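Local coordinates for protein macrolide 2'-phosphotransferase MphH (PDB 5UXD) that probably transfers a phosphate group from a guanosine nucleotide to the 2'-hydroxyl of macrolide antibiotics, and holds azithromycin in this crystal structure, at residues A63-L68 against P81-S86; T119-S124 against L199-T204; A180-A183 against C187-G190; F231-V234 against I240-V243. All blocks are in the same frame, centred on the assembly; numbering follows the deposited sequence.

Contact 1: residues A63-L68 against P81-S86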
loop_
_atom_site.group_PDB
_atom_site.type_symbol
_atom_site.label_atom_id
_atom_site.label_comp_id
_atom_site.label_asym_id
_atom_site.label_seq_id
_atom_site.Cartn_x
_atom_site.Cartn_y
_atom_site.Cartn_z
ATOM N N ALA A 63 -3.957 -12.647 -8.453
ATOM C CA ALA A 63 -5.259 -12.744 -9.101
ATOM C C ALA A 63 -6.258 -11.779 -8.470
ATOM O O ALA A 63 -7.043 -11.140 -9.179
ATOM C CB ALA A 63 -5.777 -14.180 -9.043
ATOM N N VAL A 64 -6.243 -11.663 -7.139
ATOM C CA VAL A 64 -7.117 -10.707 -6.458
ATOM C C VAL A 64 -6.785 -9.294 -6.904
ATOM O O VAL A 64 -7.674 -8.496 -7.228
ATOM C CB VAL A 64 -6.986 -10.841 -4.930
ATOM C CG1 VAL A 64 -7.754 -9.711 -4.225
ATOM C CG2 VAL A 64 -7.493 -12.186 -4.458
ATOM N N GLU A 65 -5.488 -8.968 -6.904
ATOM C CA GLU A 65 -5.032 -7.645 -7.307
ATOM C C GLU A 65 -5.445 -7.338 -8.738
ATOM O O GLU A 65 -5.860 -6.214 -9.046
ATOM C CB GLU A 65 -3.513 -7.556 -7.146
ATOM C CG GLU A 65 -2.903 -6.260 -7.660
ATOM C CD GLU A 65 -1.400 -6.230 -7.517
ATOM O OE1 GLU A 65 -0.779 -7.318 -7.469
ATOM O OE2 GLU A 65 -0.836 -5.119 -7.458
ATOM N N GLY A 66 -5.365 -8.332 -9.623
ATOM C CA GLY A 66 -5.788 -8.113 -10.995
ATOM C C GLY A 66 -7.268 -7.808 -11.099
ATOM O O GLY A 66 -7.677 -6.926 -11.856
ATOM N N ARG A 67 -8.092 -8.535 -10.343
ATOM C CA ARG A 67 -9.522 -8.262 -10.363
ATOM C C ARG A 67 -9.814 -6.884 -9.790
ATOM O O ARG A 67 -10.671 -6.159 -10.303
ATOM C CB ARG A 67 -10.282 -9.342 -9.589
ATOM C CG ARG A 67 -10.356 -10.691 -10.312
ATOM C CD ARG A 67 -11.325 -11.668 -9.623
ATOM N NE ARG A 67 -10.815 -12.146 -8.335
ATOM C CZ ARG A 67 -10.049 -13.220 -8.167
ATOM N NH1 ARG A 67 -9.661 -13.944 -9.206
ATOM N NH2 ARG A 67 -9.648 -13.562 -6.949
ATOM N N LEU A 68 -9.100 -6.503 -8.732
ATOM C CA LEU A 68 -9.294 -5.183 -8.147
ATOM C C LEU A 68 -8.929 -4.082 -9.138
ATOM O O LEU A 68 -9.693 -3.129 -9.331
ATOM C CB LEU A 68 -8.472 -5.068 -6.871
ATOM C CG LEU A 68 -8.590 -3.700 -6.230
ATOM C CD1 LEU A 68 -9.987 -3.529 -5.679
ATOM C CD2 LEU A 68 -7.560 -3.614 -5.157
ATOM N N PRO A 81 -2.164 0.530 -12.608
ATOM C CA PRO A 81 -1.652 -0.409 -13.618
ATOM C C PRO A 81 -2.759 -1.066 -14.433
ATOM O O PRO A 81 -3.815 -1.430 -13.910
ATOM C CB PRO A 81 -0.887 -1.432 -12.783
ATOM C CG PRO A 81 -0.368 -0.616 -11.632
ATOM C CD PRO A 81 -1.470 0.377 -11.315
ATOM N N ASP A 82 -2.506 -1.201 -15.731
ATOM C CA ASP A 82 -3.435 -1.776 -16.698
ATOM C C ASP A 82 -2.822 -3.083 -17.197
ATOM O O ASP A 82 -2.062 -3.093 -18.164
ATOM C CB ASP A 82 -3.696 -0.789 -17.840
ATOM C CG ASP A 82 -4.523 -1.383 -18.972
ATOM O OD1 ASP A 82 -5.337 -2.295 -18.714
ATOM O OD2 ASP A 82 -4.371 -0.916 -20.125
ATOM N N TRP A 83 -3.168 -4.193 -16.539
ATOM C CA TRP A 83 -2.536 -5.482 -16.823
ATOM C C TRP A 83 -3.031 -5.999 -18.166
ATOM O O TRP A 83 -4.124 -6.555 -18.267
ATOM C CB TRP A 83 -2.841 -6.488 -15.719
ATOM C CG TRP A 83 -2.181 -6.195 -14.419
ATOM C CD1 TRP A 83 -1.475 -5.071 -14.084
ATOM C CD2 TRP A 83 -2.155 -7.046 -13.260
ATOM N NE1 TRP A 83 -1.023 -5.176 -12.793
ATOM C CE2 TRP A 83 -1.417 -6.378 -12.270
ATOM C CE3 TRP A 83 -2.678 -8.313 -12.974
ATOM C CZ2 TRP A 83 -1.197 -6.926 -11.000
ATOM C CZ3 TRP A 83 -2.450 -8.863 -11.721
ATOM C CH2 TRP A 83 -1.714 -8.170 -10.751
ATOM N N ARG A 84 -2.227 -5.831 -19.208
ATOM C CA ARG A 84 -2.619 -6.331 -20.517
ATOM C C ARG A 84 -2.242 -7.789 -20.725
ATOM O O ARG A 84 -2.765 -8.422 -21.653
ATOM C CB ARG A 84 -2.004 -5.467 -21.616
ATOM C CG ARG A 84 -2.042 -3.983 -21.326
ATOM C CD ARG A 84 -3.346 -3.364 -21.797
ATOM N NE ARG A 84 -3.195 -1.945 -22.126
ATOM C CZ ARG A 84 -2.585 -1.486 -23.215
ATOM N NH1 ARG A 84 -2.077 -2.332 -24.100
ATOM N NH2 ARG A 84 -2.487 -0.178 -23.426
ATOM N N ILE A 85 -1.335 -8.313 -19.900
ATOM C CA ILE A 85 -0.977 -9.729 -19.849
ATOM C C ILE A 85 -1.013 -10.131 -18.377
ATOM O O ILE A 85 -0.410 -9.455 -17.535
ATOM C CB ILE A 85 0.413 -9.997 -20.465
ATOM C CG1 ILE A 85 0.480 -9.536 -21.933
ATOM C CG2 ILE A 85 0.775 -11.481 -20.375
ATOM C CD1 ILE A 85 1.895 -9.300 -22.404
ATOM N N SER A 86 -1.748 -11.203 -18.062
ATOM C CA SER A 86 -1.815 -11.730 -16.691
ATOM C C SER A 86 -1.866 -13.257 -16.744
ATOM O O SER A 86 -2.937 -13.845 -16.954
ATOM C CB SER A 86 -3.006 -11.165 -15.929
ATOM O OG SER A 86 -2.952 -11.580 -14.576
#

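Contact 2: residues T119-S124 against L199-T204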
loop_
_atom_site.group_PDB
_atom_site.type_symbol
_atom_site.label_atom_id
_atom_site.label_comp_id
_atom_site.label_asym_id
_atom_site.label_seq_id
_atom_site.Cartn_x
_atom_site.Cartn_y
_atom_site.Cartn_z
ATOM N N THR A 119 0.711 22.033 0.340
ATOM C CA THR A 119 -0.748 22.083 0.204
ATOM C C THR A 119 -1.219 21.429 -1.089
ATOM O O THR A 119 -2.340 20.907 -1.144
ATOM C CB THR A 119 -1.242 23.521 0.238
ATOM O OG1 THR A 119 -0.456 24.304 -0.665
ATOM C CG2 THR A 119 -1.130 24.101 1.642
ATOM N N VAL A 120 -0.397 21.458 -2.138
ATOM C CA VAL A 120 -0.788 20.830 -3.401
ATOM C C VAL A 120 -0.948 19.326 -3.219
ATOM O O VAL A 120 -1.959 18.741 -3.628
ATOM C CB VAL A 120 0.223 21.168 -4.510
ATOM C CG1 VAL A 120 -0.045 20.328 -5.744
ATOM C CG2 VAL A 120 0.132 22.647 -4.865
ATOM N N TYR A 121 0.038 18.676 -2.586
ATOM C CA TYR A 121 -0.059 17.237 -2.338
ATOM C C TYR A 121 -1.219 16.911 -1.404
ATOM O O TYR A 121 -1.926 15.912 -1.601
ATOM C CB TYR A 121 1.250 16.702 -1.748
ATOM C CG TYR A 121 1.264 15.193 -1.609
ATOM C CD1 TYR A 121 1.646 14.389 -2.674
ATOM C CD2 TYR A 121 0.881 14.573 -0.413
ATOM C CE1 TYR A 121 1.661 13.013 -2.565
ATOM C CE2 TYR A 121 0.885 13.194 -0.296
ATOM C CZ TYR A 121 1.285 12.421 -1.382
ATOM O OH TYR A 121 1.305 11.050 -1.289
ATOM N N ALA A 122 -1.400 17.717 -0.359
ATOM C CA ALA A 122 -2.507 17.505 0.572
ATOM C C ALA A 122 -3.846 17.510 -0.160
ATOM O O ALA A 122 -4.676 16.612 0.042
ATOM C CB ALA A 122 -2.486 18.573 1.674
ATOM N N ARG A 123 -4.071 18.503 -1.034
ATOM C CA ARG A 123 -5.348 18.522 -1.752
ATOM C C ARG A 123 -5.454 17.384 -2.759
ATOM O O ARG A 123 -6.538 16.811 -2.939
ATOM C CB ARG A 123 -5.569 19.865 -2.461
ATOM C CG ARG A 123 -5.733 21.017 -1.508
ATOM C CD ARG A 123 -5.973 22.327 -2.223
ATOM N NE ARG A 123 -4.741 23.098 -2.310
ATOM C CZ ARG A 123 -4.080 23.323 -3.439
ATOM N NH1 ARG A 123 -4.544 22.858 -4.595
ATOM N NH2 ARG A 123 -2.969 24.042 -3.418
ATOM N N SER A 124 -4.352 17.030 -3.424
ATOM C CA SER A 124 -4.383 15.913 -4.359
ATOM C C SER A 124 -4.701 14.608 -3.641
ATOM O O SER A 124 -5.542 13.823 -4.096
ATOM C CB SER A 124 -3.043 15.826 -5.095
ATOM O OG SER A 124 -3.001 14.697 -5.940
ATOM N N LEU A 199 -1.077 3.903 1.736
ATOM C CA LEU A 199 -1.035 5.081 0.881
ATOM C C LEU A 199 -0.076 6.098 1.486
ATOM O O LEU A 199 -0.460 7.044 2.175
ATOM C CB LEU A 199 -2.431 5.654 0.683
ATOM C CG LEU A 199 -2.567 6.515 -0.579
ATOM C CD1 LEU A 199 -2.135 5.741 -1.827
ATOM C CD2 LEU A 199 -3.975 7.009 -0.756
ATOM N N TYR A 200 1.204 5.887 1.222
ATOM C CA TYR A 200 2.254 6.854 1.502
ATOM C C TYR A 200 3.035 7.076 0.215
ATOM O O TYR A 200 2.824 6.367 -0.773
ATOM C CB TYR A 200 3.141 6.374 2.670
ATOM C CG TYR A 200 3.899 5.078 2.495
ATOM C CD1 TYR A 200 3.275 3.854 2.691
ATOM C CD2 TYR A 200 5.258 5.082 2.203
ATOM C CE1 TYR A 200 3.969 2.669 2.556
ATOM C CE2 TYR A 200 5.960 3.904 2.069
ATOM C CZ TYR A 200 5.310 2.698 2.242
ATOM O OH TYR A 200 6.008 1.515 2.110
ATOM N N PRO A 201 3.891 8.110 0.166
ATOM C CA PRO A 201 4.436 8.562 -1.129
ATOM C C PRO A 201 5.179 7.506 -1.938
ATOM O O PRO A 201 5.259 7.639 -3.167
ATOM C CB PRO A 201 5.361 9.711 -0.717
ATOM C CG PRO A 201 4.672 10.308 0.456
ATOM C CD PRO A 201 4.103 9.129 1.214
ATOM N N ALA A 202 5.725 6.462 -1.307
ATOM C CA ALA A 202 6.380 5.415 -2.085
ATOM C C ALA A 202 5.410 4.665 -2.993
ATOM O O ALA A 202 5.853 4.006 -3.938
ATOM C CB ALA A 202 7.078 4.421 -1.161
ATOM N N HIS A 203 4.103 4.730 -2.724
ATOM C CA HIS A 203 3.115 4.051 -3.552
ATOM C C HIS A 203 2.334 5.015 -4.435
ATOM O O HIS A 203 1.255 4.671 -4.928
ATOM C CB HIS A 203 2.171 3.233 -2.678
ATOM C CG HIS A 203 2.849 2.087 -2.008
ATOM N ND1 HIS A 203 2.573 1.702 -0.718
ATOM C CD2 HIS A 203 3.822 1.252 -2.453
ATOM C CE1 HIS A 203 3.332 0.665 -0.398
ATOM N NE2 HIS A 203 4.100 0.375 -1.433
ATOM N N THR A 204 2.839 6.226 -4.619
ATOM C CA THR A 204 2.248 7.170 -5.549
ATOM C C THR A 204 3.266 7.531 -6.626
ATOM O O THR A 204 4.477 7.335 -6.474
ATOM C CB THR A 204 1.759 8.442 -4.836
ATOM O OG1 THR A 204 2.887 9.195 -4.371
ATOM C CG2 THR A 204 0.860 8.105 -3.644
#

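Contact 3: residues A180-A183 against C187-G190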
loop_
_atom_site.group_PDB
_atom_site.type_symbol
_atom_site.label_atom_id
_atom_site.label_comp_id
_atom_site.label_asym_id
_atom_site.label_seq_id
_atom_site.Cartn_x
_atom_site.Cartn_y
_atom_site.Cartn_z
ATOM N N ALA A 180 -6.177 2.016 25.788
ATOM C CA ALA A 180 -6.913 3.274 25.875
ATOM C C ALA A 180 -7.430 3.709 24.510
ATOM O O ALA A 180 -8.500 4.319 24.412
ATOM C CB ALA A 180 -6.020 4.359 26.475
ATOM N N TRP A 181 -6.668 3.421 23.449
ATOM C CA TRP A 181 -7.109 3.697 22.088
ATOM C C TRP A 181 -8.325 2.847 21.741
ATOM O O TRP A 181 -9.334 3.359 21.237
ATOM C CB TRP A 181 -5.936 3.432 21.118
ATOM C CG TRP A 181 -6.278 3.368 19.661
ATOM C CD1 TRP A 181 -7.039 4.243 18.963
ATOM C CD2 TRP A 181 -5.810 2.394 18.710
ATOM N NE1 TRP A 181 -7.097 3.875 17.644
ATOM C CE2 TRP A 181 -6.363 2.731 17.466
ATOM C CE3 TRP A 181 -5.011 1.252 18.808
ATOM C CZ2 TRP A 181 -6.129 1.977 16.314
ATOM C CZ3 TRP A 181 -4.781 0.504 17.675
ATOM C CH2 TRP A 181 -5.348 0.863 16.438
ATOM N N LEU A 182 -8.260 1.546 22.043
ATOM C CA LEU A 182 -9.351 0.647 21.692
ATOM C C LEU A 182 -10.608 0.955 22.487
ATOM O O LEU A 182 -11.714 0.667 22.018
ATOM C CB LEU A 182 -8.934 -0.814 21.913
ATOM C CG LEU A 182 -7.775 -1.308 21.028
ATOM C CD1 LEU A 182 -7.130 -2.554 21.611
ATOM C CD2 LEU A 182 -8.280 -1.584 19.619
ATOM N N ALA A 183 -10.467 1.570 23.660
ATOM C CA ALA A 183 -11.626 1.913 24.479
ATOM C C ALA A 183 -12.255 3.259 24.126
ATOM O O ALA A 183 -13.396 3.519 24.534
ATOM C CB ALA A 183 -11.229 1.906 25.962
ATOM N N CYS A 187 -12.515 7.524 18.564
ATOM C CA CYS A 187 -11.523 7.272 17.514
ATOM C C CYS A 187 -12.084 6.498 16.330
ATOM O O CYS A 187 -11.541 6.596 15.224
ATOM C CB CYS A 187 -10.339 6.468 18.067
ATOM S SG CYS A 187 -9.093 7.421 18.937
ATOM N N TRP A 188 -13.133 5.718 16.539
ATOM C CA TRP A 188 -13.317 4.600 15.626
ATOM C C TRP A 188 -14.354 4.904 14.549
ATOM O O TRP A 188 -15.329 5.629 14.789
ATOM C CB TRP A 188 -13.714 3.336 16.406
ATOM C CG TRP A 188 -12.557 2.905 17.217
ATOM C CD1 TRP A 188 -12.233 3.322 18.482
ATOM C CD2 TRP A 188 -11.504 2.043 16.795
ATOM N NE1 TRP A 188 -11.049 2.744 18.878
ATOM C CE2 TRP A 188 -10.582 1.957 17.859
ATOM C CE3 TRP A 188 -11.258 1.317 15.623
ATOM C CZ2 TRP A 188 -9.420 1.178 17.782
ATOM C CZ3 TRP A 188 -10.108 0.541 15.550
ATOM C CH2 TRP A 188 -9.209 0.471 16.629
ATOM N N PRO A 189 -14.155 4.332 13.360
ATOM C CA PRO A 189 -15.042 4.646 12.233
ATOM C C PRO A 189 -16.429 4.058 12.402
ATOM O O PRO A 189 -16.612 3.002 13.011
ATOM C CB PRO A 189 -14.328 4.008 11.030
ATOM C CG PRO A 189 -13.503 2.890 11.638
ATOM C CD PRO A 189 -13.040 3.449 12.960
ATOM N N GLY A 190 -17.403 4.749 11.809
ATOM C CA GLY A 190 -18.782 4.303 11.743
ATOM C C GLY A 190 -19.212 3.823 10.376
ATOM O O GLY A 190 -20.400 3.526 10.186
#

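Contact 4: residues F231-V234 against I240-V243. With ZIT (azithromycin), chain C.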
loop_
_atom_site.group_PDB
_atom_site.type_symbol
_atom_site.label_atom_id
_atom_site.label_comp_id
_atom_site.label_asym_id
_atom_site.label_seq_id
_atom_site.Cartn_x
_atom_site.Cartn_y
_atom_site.Cartn_z
ATOM N N PHE A 231 -0.990 7.986 7.005
ATOM C CA PHE A 231 0.414 8.295 6.745
ATOM C C PHE A 231 0.617 9.792 6.531
ATOM O O PHE A 231 1.625 10.360 6.975
ATOM C CB PHE A 231 0.936 7.465 5.555
ATOM C CG PHE A 231 0.818 5.962 5.777
ATOM C CD1 PHE A 231 1.641 5.317 6.683
ATOM C CD2 PHE A 231 -0.164 5.215 5.128
ATOM C CE1 PHE A 231 1.513 3.947 6.914
ATOM C CE2 PHE A 231 -0.293 3.846 5.356
ATOM C CZ PHE A 231 0.547 3.218 6.250
ATOM N N HIS A 232 -0.342 10.454 5.878
ATOM C CA HIS A 232 -0.313 11.910 5.787
ATOM C C HIS A 232 -0.462 12.553 7.165
ATOM O O HIS A 232 0.237 13.521 7.486
ATOM C CB HIS A 232 -1.413 12.389 4.839
ATOM C CG HIS A 232 -1.249 13.805 4.373
ATOM N ND1 HIS A 232 -2.066 14.825 4.803
ATOM C CD2 HIS A 232 -0.353 14.372 3.532
ATOM C CE1 HIS A 232 -1.691 15.960 4.239
ATOM N NE2 HIS A 232 -0.647 15.716 3.465
ATOM N N GLN A 233 -1.357 12.016 8.000
ATOM C CA GLN A 233 -1.596 12.623 9.300
ATOM C C GLN A 233 -0.345 12.604 10.166
ATOM O O GLN A 233 -0.067 13.579 10.882
ATOM C CB GLN A 233 -2.753 11.927 10.021
ATOM C CG GLN A 233 -3.308 12.736 11.204
ATOM C CD GLN A 233 -2.525 12.497 12.501
ATOM O OE1 GLN A 233 -2.030 11.397 12.735
ATOM N NE2 GLN A 233 -2.424 13.520 13.345
ATOM N N VAL A 234 0.429 11.515 10.115
ATOM C CA VAL A 234 1.585 11.442 11.001
ATOM C C VAL A 234 2.778 12.240 10.472
ATOM O O VAL A 234 3.677 12.581 11.256
ATOM C CB VAL A 234 1.962 9.974 11.279
ATOM C CG1 VAL A 234 0.840 9.260 12.055
ATOM C CG2 VAL A 234 2.265 9.255 9.992
ATOM N N ILE A 240 -1.844 21.201 7.465
ATOM C CA ILE A 240 -1.773 20.600 6.141
ATOM C C ILE A 240 -2.630 19.340 6.086
ATOM O O ILE A 240 -3.311 19.081 5.089
ATOM C CB ILE A 240 -0.303 20.320 5.777
ATOM C CG1 ILE A 240 0.503 21.618 5.762
ATOM C CG2 ILE A 240 -0.208 19.607 4.431
ATOM C CD1 ILE A 240 0.052 22.606 4.706
ATOM N N PHE A 241 -2.642 18.549 7.165
ATOM C CA PHE A 241 -3.611 17.454 7.228
ATOM C C PHE A 241 -5.039 17.981 7.111
ATOM O O PHE A 241 -5.894 17.349 6.478
ATOM C CB PHE A 241 -3.444 16.639 8.515
ATOM C CG PHE A 241 -4.344 15.406 8.570
ATOM C CD1 PHE A 241 -4.173 14.387 7.663
ATOM C CD2 PHE A 241 -5.363 15.293 9.527
ATOM C CE1 PHE A 241 -4.981 13.257 7.687
ATOM C CE2 PHE A 241 -6.193 14.148 9.569
ATOM C CZ PHE A 241 -5.995 13.137 8.642
ATOM N N GLU A 242 -5.316 19.156 7.695
ATOM C CA GLU A 242 -6.663 19.708 7.592
ATOM C C GLU A 242 -7.013 20.078 6.149
ATOM O O GLU A 242 -8.169 19.936 5.739
ATOM C CB GLU A 242 -6.816 20.911 8.531
ATOM C CG GLU A 242 -8.153 21.650 8.417
ATOM C CD GLU A 242 -9.364 20.720 8.492
ATOM O OE1 GLU A 242 -10.292 20.881 7.667
ATOM O OE2 GLU A 242 -9.389 19.833 9.375
ATOM N N VAL A 243 -6.035 20.560 5.366
ATOM C CA VAL A 243 -6.267 20.805 3.938
ATOM C C VAL A 243 -6.643 19.502 3.228
ATOM O O VAL A 243 -7.530 19.475 2.361
ATOM C CB VAL A 243 -5.017 21.450 3.299
ATOM C CG1 VAL A 243 -5.063 21.355 1.772
ATOM C CG2 VAL A 243 -4.863 22.915 3.726
HETATM C C1 ZIT C . 6.108 2.306 7.065
HETATM C C2 ZIT C . 5.325 1.063 6.522
HETATM C C3 ZIT C . 5.826 -0.113 7.324
HETATM C C4 ZIT C . 6.931 -0.757 6.446
HETATM C C5 ZIT C . 7.537 -2.011 7.101
HETATM C C6 ZIT C . 8.936 -1.684 7.550
HETATM C C7 ZIT C . 9.934 -1.788 6.374
HETATM C C8 ZIT C . 11.374 -1.448 6.881
HETATM C C9 ZIT C . 11.824 -0.048 6.377
HETATM N N10 ZIT C . 11.239 1.072 7.285
HETATM C C11 ZIT C . 10.997 2.327 6.595
HETATM C C12 ZIT C . 9.706 2.961 7.137
HETATM C C13 ZIT C . 9.105 4.092 6.298
HETATM C C14 ZIT C . 7.624 4.233 6.653
HETATM C C15 ZIT C . 7.091 5.537 6.092
HETATM C C16 ZIT C . 5.538 5.595 6.242
HETATM C C17 ZIT C . 3.850 1.323 6.554
HETATM C C18 ZIT C . 6.360 -1.041 5.080
HETATM C C19 ZIT C . 9.332 -2.648 8.676
HETATM C C20 ZIT C . 12.302 -2.471 6.433
HETATM C C21 ZIT C . 12.077 1.224 8.484
HETATM C C22 ZIT C . 12.173 3.271 6.742
HETATM C C23 ZIT C . 9.222 3.821 4.790
HETATM O O1 ZIT C . 6.117 2.545 8.258
HETATM O O6 ZIT C . 8.995 -0.360 8.058
HETATM O O12 ZIT C . 9.904 3.452 8.442
HETATM O O13 ZIT C . 9.785 5.324 6.616
HETATM O O14 ZIT C . 6.862 3.159 6.071
HETATM C C1A ZIT C . 6.677 -4.146 6.427
HETATM C C2A ZIT C . 6.615 -5.119 5.269
HETATM C C3A ZIT C . 5.535 -6.111 5.514
HETATM C C4A ZIT C . 5.734 -6.789 6.808
HETATM C C5A ZIT C . 6.039 -5.840 7.974
HETATM C C6A ZIT C . 6.512 -6.565 9.166
HETATM C C7A ZIT C . 6.699 -7.888 4.347
HETATM C C8A ZIT C . 4.330 -7.978 4.477
HETATM O O1A ZIT C . 7.572 -3.095 6.175
HETATM O O2A ZIT C . 6.382 -4.440 4.032
HETATM N N3A ZIT C . 5.500 -7.093 4.383
HETATM O O5A ZIT C . 7.072 -4.845 7.655
HETATM C C1B ZIT C . 4.254 -0.808 9.010
HETATM C C2B ZIT C . 2.802 -1.213 9.042
HETATM C C3B ZIT C . 2.605 -2.683 9.144
HETATM C C4B ZIT C . 3.384 -3.240 10.275
HETATM C C5B ZIT C . 4.842 -2.901 10.126
HETATM C C6B ZIT C . 5.572 -3.527 11.277
HETATM C C7B ZIT C . 1.064 -2.968 9.345
HETATM C C8B ZIT C . 2.186 -3.442 6.880
HETATM O O1B ZIT C . 4.794 -1.056 7.719
HETATM O O3B ZIT C . 3.095 -3.326 7.949
HETATM O O4B ZIT C . 3.318 -4.683 10.231
HETATM O O5B ZIT C . 5.096 -1.449 10.068
#

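Contact 1: residues A63-L68 against P81-S86
W83 lays the benzo end of its indole against the turn of helix 59-72 that carries E65 and G66, and nearly all of the packing in this contact comes from that one side chain. Glycine allows a close approach: CZ3 of W83 comes to 3.5 Å from CA of G66, and CE3 is only slightly farther from the same atom. The indole meets G66 obliquely, while the carboxylate of E65 takes up a place at the ring's edge, near its plane, with OE1 3.5 Å from CH2 of W83. E65 has CG anti to the backbone N (chi1 175°) and an extended chain beyond, which carries the carboxylate past the ring edge; the carboxylate and ring planes stand 66° apart. This is the nucleotide-binding lobe of the kinase-like fold, where helix 59-72 packs beside the antiparallel sheet and is probably the counterpart of helix C of protein kinases. E65 OE1 makes a long, weak ion pair with R51, which binds GDP in another structure of this protein, and W83 also packs its ring against GDP-binding Y93. On the solvent side the segment 81-86 turns away from the helix. There NE of exposed R84 forms a salt bridge to OD2 of D82, meeting it from above the carboxylate plane. A classic beta bulge sets R84 and I85 together opposite A92, where strand 85-86 joins strand 91-94.

Contact 2: residues T119-S124 against L199-T204
Y121 reaches from helix 119-133 to P201 and T204, joining a helix of the C-terminal lobe to a loop that probably corresponds to the catalytic loop of the kinase-like fold. Along the helix, T119 first faces I240 of helix 238-250, and V120 lies against R210 of strand 210-214. Y121 then points across to the loop, CG anti to the backbone N (chi1 -174°), so that its phenol end meets the other segment. The hydroxyl sits 3.8 Å from CG2 of T204 and 3.9 Å from CG of P201; the P201 ring crosses the tyrosine side chain at about a right angle, whereas T204 points back at it head-on. A122 turns back toward I240 and V243, and S124 hydrogen-bonds through OG to I211 N. The loop approached by Y121 carries functional residues: Y200 lines the azithromycin pocket, and A202 and H203 bind GDP and magnesium, respectively, in another structure of this protein. P201, between Y200 and A202, is touched by Y121 and by M116. Its carbonyl is gripped twice from the same face of its plane, by T204 N at 3.2 Å and by T204 OG1, which lies 3.1 Å from P201 O.

Contact 3: residues A180-A183 against C187-G190
The W181 indole carries W188 over one face and the sulfur of C187 at its edge. W188 stacks in an offset manner, its six-membered ring over the five-membered ring of W181 with centroids 4.7 Å apart and planes 24° from parallel. CG of W181 is anti to the backbone N (chi1 167°), which brings its indole over W188; CH2 and CZ2 of W188 come to 3.4 Å from CZ2 and CE2 of W181, respectively. C187 SG lies in the plane of the W181 ring, 3.8 Å from CD1, a sulfur-aromatic contact made edge-on. At the edge of W188, NE1 donates to the backbone O of W181 over 3.0 Å with an angle of 165°; the acceptor lies in the indole plane, but the donor is tilted from the carbonyl plane. Stack and bond together fix the rotation of this indole. The segment 187-190 folds back, after a three-residue link, onto the end of helix 172-183 in the C-terminal lobe. L182 adds CD2, 3.5 Å from CZ2 of W188, oblique to the ring. Other helices add to the pair: NE1 of W181 hydrogen-bonds to ND1 of H262 (helix 259-268), while R154 of helix 150-167 makes a cation-pi contact with W188 and a hydrogen bond to L182 O.

Contact 4: residues F231-V234 against I240-V243
I240 opens the contact through its backbone and its branch methyl, both near the imidazole of H232. The carbonyl O of I240 lies in the plane of the ring, 3.6 Å from CE1 of H232, and CG2 of I240 sits 3.9 Å from the same carbon; the two side chains cross at about a right angle. F241 follows and does most of the covering. Q233 sits on one face of its ring, where CG comes 3.5 Å from the centroid, only 9° off the normal, a CH-pi contact centred on the ring. At the ring's edge, in plane, ND1 of H232 is 3.6 Å from CD1 of F241. In this way two consecutive helices, 230-235 and 238-250, fold against each other across a very short link in the C-terminal lobe of the kinase-like fold. With CG anti to the backbone N (chi1 -164°), the CB-CG part of Q233 lies over the phenyl; the bend at chi2 (-85°) then turns the amide off the ring, its plane nearly perpendicular to it, and toward helix 259-268, where OE1 hydrogen-bonds to T264 OG1. Further along, V243 turns to R123 of helix 119-133, a helix that also covers H232. The other side of helix 230-235 belongs to the drug pocket: F231 points away from F241, and its CE1 lies 3.5 Å from the methyl C17 of azithromycin.

Following the chain from the N terminus, contact 1 closes first, a short connection within the nucleotide-binding lobe between helix 59-72 and the loop leading into strand 85-86. Contact 2 closes over 74 intervening residues, from the start of helix 119-133 to the loop before strand 204-207, and the small local closure of contact 3, at the end of helix 172-183, falls wholly within that span. Contact 4 comes last, joining two successive helices after contact 2 has closed. Contacts 2 and 4 touch directly: helix 119-133 packs on helix 238-250, and L199 meets F231. Contact 1 lies across the chain's centre from contacts 3 and 4.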